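Local coordinates for protein fucose-specific lectin (Aleuria aurantia, PDB 6GKE) that binds L-fucose on glycans, preferring alpha-1,6-linked core fucose, through sites set between adjacent blades of a six-bladed beta-propeller, at residues 78-83 against 88-93; 24-27 against 33-36; 237-242 against 246-251. The protein carries 1 engineered substitution. All coordinates share one frame; numbering follows the deposited sequence. Where two conformers were deposited one is given.

Contact 1 (78-83 against 88-93). With FUC (alpha-L-fucopyranose), chain B; FUC (alpha-L-fucopyranose), chain C.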
loop_
_atom_site.group_PDB
_atom_site.type_symbol
_atom_site.label_atom_id
_atom_site.label_comp_id
_atom_site.label_asym_id
_atom_site.label_seq_id
_atom_site.Cartn_x
_atom_site.Cartn_y
_atom_site.Cartn_z
ATOM N N VAL A 78 -14.960 -9.604 -16.556
ATOM C CA VAL A 78 -14.386 -8.845 -15.463
ATOM C C VAL A 78 -14.882 -7.406 -15.589
ATOM O O VAL A 78 -14.672 -6.771 -16.615
ATOM C CB VAL A 78 -12.848 -8.902 -15.454
ATOM C CG1 VAL A 78 -12.280 -8.077 -14.309
ATOM C CG2 VAL A 78 -12.344 -10.333 -15.374
ATOM N N TYR A 79 -15.545 -6.925 -14.533
ATOM C CA TYR A 79 -16.122 -5.582 -14.473
ATOM C C TYR A 79 -15.197 -4.669 -13.676
ATOM O O TYR A 79 -14.596 -5.079 -12.686
ATOM C CB TYR A 79 -17.537 -5.637 -13.881
ATOM C CG TYR A 79 -18.411 -6.490 -14.756
ATOM C CD1 TYR A 79 -18.846 -6.000 -15.974
ATOM C CD2 TYR A 79 -18.678 -7.817 -14.459
ATOM C CE1 TYR A 79 -19.542 -6.792 -16.870
ATOM C CE2 TYR A 79 -19.376 -8.627 -15.342
ATOM C CZ TYR A 79 -19.794 -8.117 -16.558
ATOM O OH TYR A 79 -20.426 -8.935 -17.452
ATOM N N CYS A 80 -15.115 -3.420 -14.141
ATOM C CA CYS A 80 -14.238 -2.424 -13.565
ATOM C C CYS A 80 -14.752 -1.049 -13.985
ATOM O O CYS A 80 -15.815 -0.943 -14.591
ATOM C CB CYS A 80 -12.802 -2.664 -14.012
ATOM S SG CYS A 80 -12.568 -2.464 -15.798
ATOM N N VAL A 81 -14.001 0.003 -13.662
ATOM C CA VAL A 81 -14.330 1.363 -13.981
ATOM C C VAL A 81 -13.123 2.002 -14.704
ATOM O O VAL A 81 -12.001 1.831 -14.221
ATOM C CB VAL A 81 -14.707 2.053 -12.652
ATOM C CG1 VAL A 81 -15.025 3.519 -12.846
ATOM C CG2 VAL A 81 -15.874 1.352 -11.963
ATOM N N ASN A 82 -13.350 2.775 -15.769
ATOM C CA ASN A 82 -12.258 3.464 -16.444
ATOM C C ASN A 82 -11.981 4.806 -15.749
ATOM O O ASN A 82 -12.562 5.134 -14.719
ATOM C CB ASN A 82 -12.521 3.556 -17.948
ATOM C CG ASN A 82 -13.566 4.576 -18.342
ATOM O OD1 ASN A 82 -14.053 5.346 -17.515
ATOM N ND2 ASN A 82 -13.920 4.585 -19.619
ATOM N N LYS A 83 -11.079 5.603 -16.324
ATOM C CA LYS A 83 -10.614 6.831 -15.680
ATOM C C LYS A 83 -11.674 7.928 -15.719
ATOM O O LYS A 83 -11.527 8.931 -15.035
ATOM C CB LYS A 83 -9.312 7.323 -16.307
ATOM C CG LYS A 83 -8.112 6.561 -15.779
ATOM C CD LYS A 83 -6.833 6.914 -16.460
ATOM C CE LYS A 83 -5.677 6.084 -15.952
ATOM N NZ LYS A 83 -4.439 6.412 -16.691
ATOM N N SER A 88 -17.081 -0.630 -17.111
ATOM C CA SER A 88 -16.361 -1.244 -18.207
ATOM C C SER A 88 -16.240 -2.751 -17.961
ATOM O O SER A 88 -16.429 -3.234 -16.845
ATOM C CB SER A 88 -15.004 -0.593 -18.369
ATOM O OG SER A 88 -15.129 0.803 -18.607
ATOM N N GLU A 89 -15.905 -3.480 -19.027
ATOM C CA GLU A 89 -15.934 -4.935 -19.015
ATOM C C GLU A 89 -14.831 -5.484 -19.913
ATOM O O GLU A 89 -14.704 -5.074 -21.063
ATOM C CB GLU A 89 -17.298 -5.408 -19.514
ATOM C CG GLU A 89 -17.484 -6.914 -19.615
ATOM C CD GLU A 89 -18.716 -7.283 -20.422
ATOM O OE1 GLU A 89 -18.840 -6.762 -21.553
ATOM O OE2 GLU A 89 -19.546 -8.091 -19.926
ATOM N N PHE A 90 -14.088 -6.455 -19.377
ATOM C CA PHE A 90 -13.171 -7.270 -20.158
ATOM C C PHE A 90 -13.763 -8.669 -20.293
ATOM O O PHE A 90 -14.352 -9.212 -19.366
ATOM C CB PHE A 90 -11.770 -7.271 -19.546
ATOM C CG PHE A 90 -11.173 -5.894 -19.624
ATOM C CD1 PHE A 90 -10.679 -5.421 -20.830
ATOM C CD2 PHE A 90 -11.204 -5.030 -18.542
ATOM C CE1 PHE A 90 -10.213 -4.123 -20.947
ATOM C CE2 PHE A 90 -10.736 -3.732 -18.661
ATOM C CZ PHE A 90 -10.240 -3.280 -19.861
ATOM N N VAL A 91 -13.599 -9.220 -21.491
ATOM C CA VAL A 91 -14.180 -10.478 -21.914
ATOM C C VAL A 91 -13.062 -11.480 -22.189
ATOM O O VAL A 91 -12.186 -11.192 -22.990
ATOM C CB VAL A 91 -14.998 -10.269 -23.202
ATOM C CG1 VAL A 91 -15.352 -11.575 -23.901
ATOM C CG2 VAL A 91 -16.241 -9.440 -22.936
ATOM N N TYR A 92 -13.142 -12.665 -21.573
ATOM C CA TYR A 92 -12.445 -13.825 -22.082
ATOM C C TYR A 92 -13.492 -14.635 -22.837
ATOM O O TYR A 92 -14.473 -15.078 -22.243
ATOM C CB TYR A 92 -11.787 -14.664 -20.987
ATOM C CG TYR A 92 -10.928 -15.770 -21.544
ATOM C CD1 TYR A 92 -9.681 -15.496 -22.075
ATOM C CD2 TYR A 92 -11.372 -17.082 -21.580
ATOM C CE1 TYR A 92 -8.881 -16.497 -22.602
ATOM C CE2 TYR A 92 -10.589 -18.094 -22.110
ATOM C CZ TYR A 92 -9.338 -17.802 -22.616
ATOM O OH TYR A 92 -8.556 -18.797 -23.129
ATOM N N ASP A 93 -13.285 -14.788 -24.147
ATOM C CA ASP A 93 -14.323 -15.299 -25.048
ATOM C C ASP A 93 -14.157 -16.803 -25.307
ATOM O O ASP A 93 -14.749 -17.331 -26.251
ATOM C CB ASP A 93 -14.314 -14.520 -26.363
ATOM C CG ASP A 93 -13.094 -14.780 -27.227
ATOM O OD1 ASP A 93 -12.236 -15.597 -26.824
ATOM O OD2 ASP A 93 -13.013 -14.159 -28.304
HETATM C C1 FUC B . -20.252 -10.389 -24.876
HETATM C C2 FUC B . -19.974 -9.033 -24.238
HETATM C C3 FUC B . -21.226 -8.498 -23.557
HETATM C C4 FUC B . -21.733 -9.539 -22.562
HETATM C C5 FUC B . -22.029 -10.831 -23.313
HETATM C C6 FUC B . -22.559 -11.941 -22.422
HETATM O O2 FUC B . -19.529 -8.110 -25.239
HETATM O O3 FUC B . -20.954 -7.229 -22.952
HETATM O O4 FUC B . -20.756 -9.839 -21.555
HETATM O O5 FUC B . -20.819 -11.299 -23.935
HETATM C C1 FUC C . -6.316 -19.846 -19.164
HETATM C C2 FUC C . -5.857 -18.436 -18.849
HETATM C C3 FUC C . -6.845 -17.410 -19.398
HETATM C C4 FUC C . -8.257 -17.727 -18.928
HETATM C C5 FUC C . -8.605 -19.158 -19.325
HETATM C C6 FUC C . -9.989 -19.593 -18.865
HETATM O O1 FUC C . -6.180 -20.031 -20.566
HETATM O O2 FUC C . -4.572 -18.219 -19.445
HETATM O O3 FUC C . -6.439 -16.088 -19.029
HETATM O O4 FUC C . -8.375 -17.613 -17.506
HETATM O O5 FUC C . -7.655 -20.046 -18.731
#

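Contact 2 (24-27 against 33-36). With FUC (alpha-L-fucopyranose), chain C.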
loop_
_atom_site.group_PDB
_atom_site.type_symbol
_atom_site.label_atom_id
_atom_site.label_comp_id
_atom_site.label_asym_id
_atom_site.label_seq_id
_atom_site.Cartn_x
_atom_site.Cartn_y
_atom_site.Cartn_z
ATOM N N ARG A 24 -9.631 -18.561 -10.904
ATOM C CA ARG A 24 -8.945 -17.377 -11.379
ATOM C C ARG A 24 -9.201 -16.261 -10.369
ATOM O O ARG A 24 -10.298 -16.136 -9.839
ATOM C CB ARG A 24 -9.430 -16.929 -12.761
ATOM C CG ARG A 24 -9.381 -17.998 -13.845
ATOM C CD ARG A 24 -7.970 -18.357 -14.266
ATOM N NE ARG A 24 -7.927 -19.351 -15.338
ATOM C CZ ARG A 24 -7.914 -20.672 -15.164
ATOM N NH1 ARG A 24 -7.889 -21.194 -13.947
ATOM N NH2 ARG A 24 -7.935 -21.469 -16.219
ATOM N N VAL A 25 -8.169 -15.454 -10.122
ATOM C CA VAL A 25 -8.306 -14.293 -9.265
ATOM C C VAL A 25 -7.713 -13.092 -10.006
ATOM O O VAL A 25 -6.701 -13.210 -10.694
ATOM C CB VAL A 25 -7.699 -14.532 -7.867
ATOM C CG1 VAL A 25 -6.223 -14.851 -7.907
ATOM C CG2 VAL A 25 -7.983 -13.384 -6.914
ATOM N N TYR A 26 -8.404 -11.954 -9.862
ATOM C CA TYR A 26 -8.110 -10.704 -10.544
ATOM C C TYR A 26 -7.784 -9.644 -9.497
ATOM O O TYR A 26 -8.461 -9.533 -8.469
ATOM C CB TYR A 26 -9.292 -10.260 -11.421
ATOM C CG TYR A 26 -9.627 -11.321 -12.428
ATOM C CD1 TYR A 26 -8.879 -11.465 -13.584
ATOM C CD2 TYR A 26 -10.596 -12.271 -12.159
ATOM C CE1 TYR A 26 -9.100 -12.511 -14.461
ATOM C CE2 TYR A 26 -10.832 -13.323 -13.025
ATOM C CZ TYR A 26 -10.070 -13.455 -14.169
ATOM O OH TYR A 26 -10.265 -14.528 -14.985
ATOM N N PHE A 27 -6.741 -8.863 -9.787
ATOM C CA PHE A 27 -6.285 -7.807 -8.908
ATOM C C PHE A 27 -5.620 -6.741 -9.773
ATOM O O PHE A 27 -5.312 -6.984 -10.938
ATOM C CB PHE A 27 -5.319 -8.359 -7.854
ATOM C CG PHE A 27 -4.028 -8.904 -8.417
ATOM C CD1 PHE A 27 -3.919 -10.223 -8.837
ATOM C CD2 PHE A 27 -2.915 -8.085 -8.547
ATOM C CE1 PHE A 27 -2.726 -10.705 -9.363
ATOM C CE2 PHE A 27 -1.725 -8.566 -9.073
ATOM C CZ PHE A 27 -1.634 -9.874 -9.478
ATOM N N LYS A 33 -2.997 -1.917 -14.346
ATOM C CA LYS A 33 -3.464 -3.056 -15.125
ATOM C C LYS A 33 -4.179 -4.048 -14.208
ATOM O O LYS A 33 -3.861 -4.160 -13.030
ATOM C CB LYS A 33 -2.309 -3.760 -15.834
ATOM C CG LYS A 33 -1.456 -2.871 -16.720
ATOM C CD LYS A 33 -2.222 -2.123 -17.776
ATOM C CE LYS A 33 -1.315 -1.216 -18.583
ATOM N NZ LYS A 33 -2.067 -0.163 -19.300
ATOM N N ILE A 34 -5.135 -4.780 -14.786
ATOM C CA ILE A 34 -5.786 -5.883 -14.114
ATOM C C ILE A 34 -5.044 -7.155 -14.517
ATOM O O ILE A 34 -4.948 -7.456 -15.706
ATOM C CB ILE A 34 -7.284 -5.984 -14.463
ATOM C CG1 ILE A 34 -8.026 -4.666 -14.233
ATOM C CG2 ILE A 34 -7.919 -7.124 -13.682
ATOM C CD1 ILE A 34 -9.409 -4.622 -14.841
ATOM N N ARG A 35 -4.518 -7.862 -13.515
ATOM C CA ARG A 35 -3.810 -9.106 -13.719
ATOM C C ARG A 35 -4.652 -10.286 -13.243
ATOM O O ARG A 35 -5.546 -10.146 -12.409
ATOM C CB ARG A 35 -2.491 -9.105 -12.948
ATOM C CG ARG A 35 -1.480 -8.086 -13.443
ATOM C CD ARG A 35 -0.182 -8.229 -12.683
ATOM N NE ARG A 35 0.800 -7.248 -13.102
ATOM C CZ ARG A 35 2.063 -7.240 -12.707
ATOM N NH1 ARG A 35 2.519 -8.212 -11.931
ATOM N NH2 ARG A 35 2.856 -6.253 -13.087
ATOM N N GLU A 36 -4.312 -11.453 -13.791
ATOM C CA GLU A 36 -4.937 -12.717 -13.460
ATOM C C GLU A 36 -3.890 -13.673 -12.884
ATOM O O GLU A 36 -2.783 -13.779 -13.422
ATOM C CB GLU A 36 -5.537 -13.346 -14.716
ATOM C CG GLU A 36 -6.364 -14.597 -14.470
ATOM C CD GLU A 36 -6.747 -15.285 -15.767
ATOM O OE1 GLU A 36 -5.822 -15.762 -16.454
ATOM O OE2 GLU A 36 -7.958 -15.326 -16.108
HETATM C C1 FUC C . -6.316 -19.846 -19.164
HETATM C C2 FUC C . -5.857 -18.436 -18.849
HETATM C C3 FUC C . -6.845 -17.410 -19.398
HETATM C C4 FUC C . -8.257 -17.727 -18.928
HETATM C C5 FUC C . -8.605 -19.158 -19.325
HETATM C C6 FUC C . -9.989 -19.593 -18.865
HETATM O O1 FUC C . -6.180 -20.031 -20.566
HETATM O O2 FUC C . -4.572 -18.219 -19.445
HETATM O O3 FUC C . -6.439 -16.088 -19.029
HETATM O O4 FUC C . -8.375 -17.613 -17.506
HETATM O O5 FUC C . -7.655 -20.046 -18.731
#

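Contact 3 (237-242 against 246-251). With FUC (alpha-L-fucopyranose), chain G; FUC (alpha-L-fucopyranose), chain F.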
loop_
_atom_site.group_PDB
_atom_site.type_symbol
_atom_site.label_atom_id
_atom_site.label_comp_id
_atom_site.label_asym_id
_atom_site.label_seq_id
_atom_site.Cartn_x
_atom_site.Cartn_y
_atom_site.Cartn_z
ATOM N N TYR A 237 -15.675 -12.571 8.896
ATOM C CA TYR A 237 -16.934 -13.116 9.383
ATOM C C TYR A 237 -17.641 -13.876 8.264
ATOM O O TYR A 237 -17.565 -13.486 7.091
ATOM C CB TYR A 237 -17.872 -12.006 9.860
ATOM C CG TYR A 237 -17.453 -11.385 11.163
ATOM C CD1 TYR A 237 -16.444 -10.437 11.196
ATOM C CD2 TYR A 237 -18.045 -11.743 12.363
ATOM C CE1 TYR A 237 -16.026 -9.863 12.385
ATOM C CE2 TYR A 237 -17.651 -11.166 13.563
ATOM C CZ TYR A 237 -16.636 -10.226 13.572
ATOM O OH TYR A 237 -16.236 -9.661 14.751
ATOM N N GLU A 238 -18.376 -14.916 8.667
ATOM C CA GLU A 238 -19.261 -15.646 7.772
ATOM C C GLU A 238 -20.630 -15.802 8.433
ATOM O O GLU A 238 -20.715 -16.227 9.592
ATOM C CB GLU A 238 -18.720 -17.045 7.476
ATOM C CG GLU A 238 -19.570 -17.854 6.511
ATOM C CD GLU A 238 -19.211 -19.327 6.503
ATOM O OE1 GLU A 238 -19.488 -19.993 7.524
ATOM O OE2 GLU A 238 -18.660 -19.815 5.488
ATOM N N ALA A 239 -21.690 -15.500 7.673
ATOM C CA ALA A 239 -23.052 -15.898 8.008
ATOM C C ALA A 239 -23.455 -17.019 7.052
ATOM O O ALA A 239 -23.205 -16.923 5.856
ATOM C CB ALA A 239 -24.001 -14.734 7.890
ATOM N N ALA A 240 -24.095 -18.058 7.592
ATOM C CA ALA A 240 -24.453 -19.230 6.805
ATOM C C ALA A 240 -25.963 -19.463 6.847
ATOM O O ALA A 240 -26.567 -19.493 7.923
ATOM C CB ALA A 240 -23.734 -20.453 7.313
ATOM N N TYR A 241 -26.539 -19.678 5.662
ATOM C CA TYR A 241 -27.921 -20.065 5.499
ATOM C C TYR A 241 -27.990 -21.505 4.999
ATOM O O TYR A 241 -27.388 -21.839 3.979
ATOM C CB TYR A 241 -28.626 -19.170 4.480
ATOM C CG TYR A 241 -30.078 -19.497 4.237
ATOM C CD1 TYR A 241 -31.073 -18.932 5.014
ATOM C CD2 TYR A 241 -30.458 -20.343 3.206
ATOM C CE1 TYR A 241 -32.412 -19.204 4.779
ATOM C CE2 TYR A 241 -31.789 -20.631 2.963
ATOM C CZ TYR A 241 -32.768 -20.058 3.753
ATOM O OH TYR A 241 -34.084 -20.324 3.505
ATOM N N GLY A 242 -28.760 -22.327 5.716
ATOM C CA GLY A 242 -29.049 -23.702 5.310
ATOM C C GLY A 242 -30.519 -24.037 5.483
ATOM O O GLY A 242 -30.868 -25.179 5.738
ATOM N N ASN A 246 -27.656 -18.722 10.576
ATOM C CA ASN A 246 -26.977 -18.923 11.842
ATOM C C ASN A 246 -26.557 -17.566 12.419
ATOM O O ASN A 246 -26.751 -16.512 11.813
ATOM C CB ASN A 246 -25.787 -19.877 11.692
ATOM C CG ASN A 246 -24.611 -19.278 10.950
ATOM O OD1 ASN A 246 -24.715 -18.201 10.357
ATOM N ND2 ASN A 246 -23.485 -19.972 10.976
ATOM N N THR A 247 -25.984 -17.611 13.620
ATOM C CA THR A 247 -25.286 -16.477 14.187
ATOM C C THR A 247 -23.955 -16.346 13.457
ATOM O O THR A 247 -23.217 -17.321 13.345
ATOM C CB THR A 247 -25.092 -16.655 15.697
ATOM O OG1 THR A 247 -26.383 -16.814 16.280
ATOM C CG2 THR A 247 -24.373 -15.493 16.348
ATOM N N PRO A 248 -23.590 -15.162 12.921
ATOM C CA PRO A 248 -22.315 -15.038 12.222
ATOM C C PRO A 248 -21.152 -15.440 13.136
ATOM O O PRO A 248 -21.197 -15.195 14.342
ATOM C CB PRO A 248 -22.250 -13.554 11.843
ATOM C CG PRO A 248 -23.699 -13.135 11.775
ATOM C CD PRO A 248 -24.363 -13.909 12.896
ATOM N N GLY A 249 -20.122 -16.035 12.536
ATOM C CA GLY A 249 -18.932 -16.435 13.255
ATOM C C GLY A 249 -17.680 -15.994 12.532
ATOM O O GLY A 249 -17.663 -15.843 11.315
ATOM N N GLN A 250 -16.616 -15.790 13.309
ATOM C CA GLN A 250 -15.321 -15.433 12.769
ATOM C C GLN A 250 -14.628 -16.670 12.195
ATOM O O GLN A 250 -14.696 -17.760 12.759
ATOM C CB GLN A 250 -14.435 -14.797 13.838
ATOM C CG GLN A 250 -14.920 -13.430 14.294
ATOM C CD GLN A 250 -14.028 -12.824 15.352
ATOM O OE1 GLN A 250 -13.102 -13.448 15.852
ATOM N NE2 GLN A 250 -14.286 -11.573 15.687
ATOM N N ILE A 251 -13.951 -16.462 11.064
ATOM C CA ILE A 251 -13.023 -17.403 10.479
ATOM C C ILE A 251 -11.633 -16.866 10.795
ATOM O O ILE A 251 -11.273 -15.803 10.303
ATOM C CB ILE A 251 -13.251 -17.529 8.964
ATOM C CG1 ILE A 251 -14.612 -18.158 8.665
ATOM C CG2 ILE A 251 -12.107 -18.290 8.301
ATOM C CD1 ILE A 251 -15.055 -17.995 7.233
HETATM C C1 FUC G . -20.625 -24.853 7.140
HETATM C C2 FUC G . -20.036 -23.579 7.729
HETATM C C3 FUC G . -18.592 -23.396 7.258
HETATM C C4 FUC G . -18.519 -23.465 5.727
HETATM C C5 FUC G . -19.137 -24.776 5.271
HETATM C C6 FUC G . -19.149 -24.968 3.761
HETATM O O1 FUC G . -19.957 -25.982 7.709
HETATM O O2 FUC G . -20.087 -23.658 9.158
HETATM O O3 FUC G . -18.072 -22.174 7.779
HETATM O O4 FUC G . -19.254 -22.402 5.101
HETATM O O5 FUC G . -20.490 -24.858 5.718
HETATM C C1 FUC F . -35.733 -15.496 1.637
HETATM C C2 FUC F . -34.866 -14.560 2.464
HETATM C C3 FUC F . -33.836 -15.359 3.261
HETATM C C4 FUC F . -33.022 -16.235 2.308
HETATM C C5 FUC F . -33.979 -17.164 1.573
HETATM C C6 FUC F . -33.268 -18.073 0.580
HETATM O O1 FUC F . -36.545 -16.229 2.545
HETATM O O2 FUC F . -35.701 -13.772 3.326
HETATM O O3 FUC F . -33.026 -14.491 4.053
HETATM O O4 FUC F . -32.342 -15.447 1.329
HETATM O O5 FUC F . -34.930 -16.376 0.842
HETATM O O HOH W 1 -20.934 -19.117 9.674
#

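Contact 1 (78-83 against 88-93)
Tyr79 and Glu89 run side by side across the antiparallel hairpin formed by strands 73-81 and 87-93, the second and third strands of a four-stranded blade in the six-bladed beta-propeller. They form a non-hydrogen-bonded pair, and their side chains rise from the same face of the sheet and point the same way, the ring and carboxylate planes 36° apart. Glu89 CG lies 3.4 Å from Tyr79 CE1, so the aliphatic part of the glutamate lines the ring. With CG anti to the backbone N (chi1 178°) and an extended chain, Glu89 carries its carboxylate out to the Tyr79 hydroxyl. Tyr79 OH donates to Glu89 OE2 on the anti side, 2.8 Å away and slightly out of the carboxylate plane. The bound fucose grips the same carboxylate with two hydroxyls: fucose O3 donates to Glu89 OE1 at 2.6 Å and fucose O4 to Glu89 OE2. OE2 is therefore shared by protein and sugar, and the tyrosine probably helps hold the carboxylate in position. Arg77, Gln101 and Trp153 supply further hydrogen bonds to this fucose. Further along, Tyr92 serves a different site, laying one ring face against a second fucose, whose C4 lies over the ring centre. On the opposite face of the sheet, Cys80 lies beside Phe90. In a sulfur-aromatic contact the sulfur comes in at the ring edge, Cys80 SG 3.6 Å from Phe90 CE2.

Contact 2 (24-27 against 33-36)
Arg24 and Glu36 meet at one end of a beta hairpin, strands 22-28 and 33-40, the middle pair of a four-stranded propeller blade. Arg24, bent at chi2 (-70°), brings its CD to 3.5 Å from Glu36 OE2, while its guanidinium stands nearly perpendicular to the carboxylate. The two charged groups form no salt bridge; a fucose joins them instead. Arg24 NE donates to sugar O4 and Arg24 NH2 to the ring oxygen O5 at 2.9 Å, and the sugar returns O3 to Glu36 OE1 and O4 to Glu36 OE2. Fucose O4 thus accepts from the arginine and donates to the glutamate. Trp97, from the next repeat, also hydrogen-bonds this sugar, in keeping with a site between blades. Val25 O lies 3.3 Å from Glu36 CA in a CA-H...O contact. Tyr26 lies alongside Glu36, its CE1 against the glutamate CG at 3.4 Å. Tyr26 OH donates to the anti lone pair of Glu36 OE2 at 2.7 Å, a second bond on that oxygen which should steady the carboxylate for the sugar. Phe27, on the other face of the sheet, exchanges two backbone hydrogen bonds with Arg35. With CG set between the backbone N and the carbonyl carbon (chi1 65°), the ring reaches across to that neighbour, whose guanidinium goes on to Asp29 and Glu3. Arg35 CB makes a CH-pi contact over one Phe27 ring face, 4.0 Å from its centroid.

Contact 3 (237-242 against 246-251)
Glu238 and Gly249 form a hydrogen-bonded pair in the outer hairpin of a propeller blade, strand 236-241 against the short edge strand 249-251. Both backbone bonds are made: Glu238 N to Gly249 O, and Gly249 N back to Glu238 O. The glutamate, CG anti to its own N (chi1 -178°) and the chain extended, stretches its carboxylate to a fucose. Sugar O3 donates to Glu238 OE1 at 2.6 Å and sugar O4 to Glu238 OE2 at 2.7 Å. Arg226 and Trp298 also hydrogen-bond that sugar, and Tyr228 of the neighbouring strand makes a weak hydrogen bond to Glu238 OE2. Ile251 packs against the root of this side chain, CD1 3.8 Å from Glu238 CB.

The next shell is a water. It donates both to Glu238 OE1 and to the Glu238 carbonyl oxygen, and it accepts from Asn246 ND2, tying the ligand-binding carboxylate to the turn that precedes the edge strand. The Asn246 amide is itself held by strand 236-241: Ala240 N donates to Asn246 OD1 at 2.8 Å, nearly straight but arriving from above the carbonyl plane. OD1 thus takes the place of a backbone carbonyl opposite Ala240 N, and Asn246 N returns a bond to Ala240 O.

Beyond the carboxylate, on the other face of the sheet, Tyr237 and Gln250 lie side by side. Gln250 CG sits over one face of the Tyr237 ring, 3.9 Å from the centroid, with the amide almost perpendicular to the ring. Gln250 OE1 bonds to Lys252, while Gln250 NE2 donates within the amide plane to Tyr237 OH at 2.9 Å.

All three contacts are antiparallel hairpins in propeller blades, each carrying a glutamate that receives fucose O3 and O4. Contacts 1 and 2 join the second and third strands of two blades and touch one another, Cys80 and Phe90 packing on Ile34 and Val78 on Tyr26; both reach one fucose, which contact 2 binds by polar groups and contact 1 covers with Tyr92. Contact 2 is buried, contacts 1 and 3 only partly. Contact 3 lies on the opposite side of the chain's centre and pairs the third strand with the fourth. In contacts 1 and 2 the tyrosine bonding the glutamate sits inside the hairpin; in contact 3 it is Tyr228, from the strand before, bonding weakly, while a water and an asparagine amide join on the other flank.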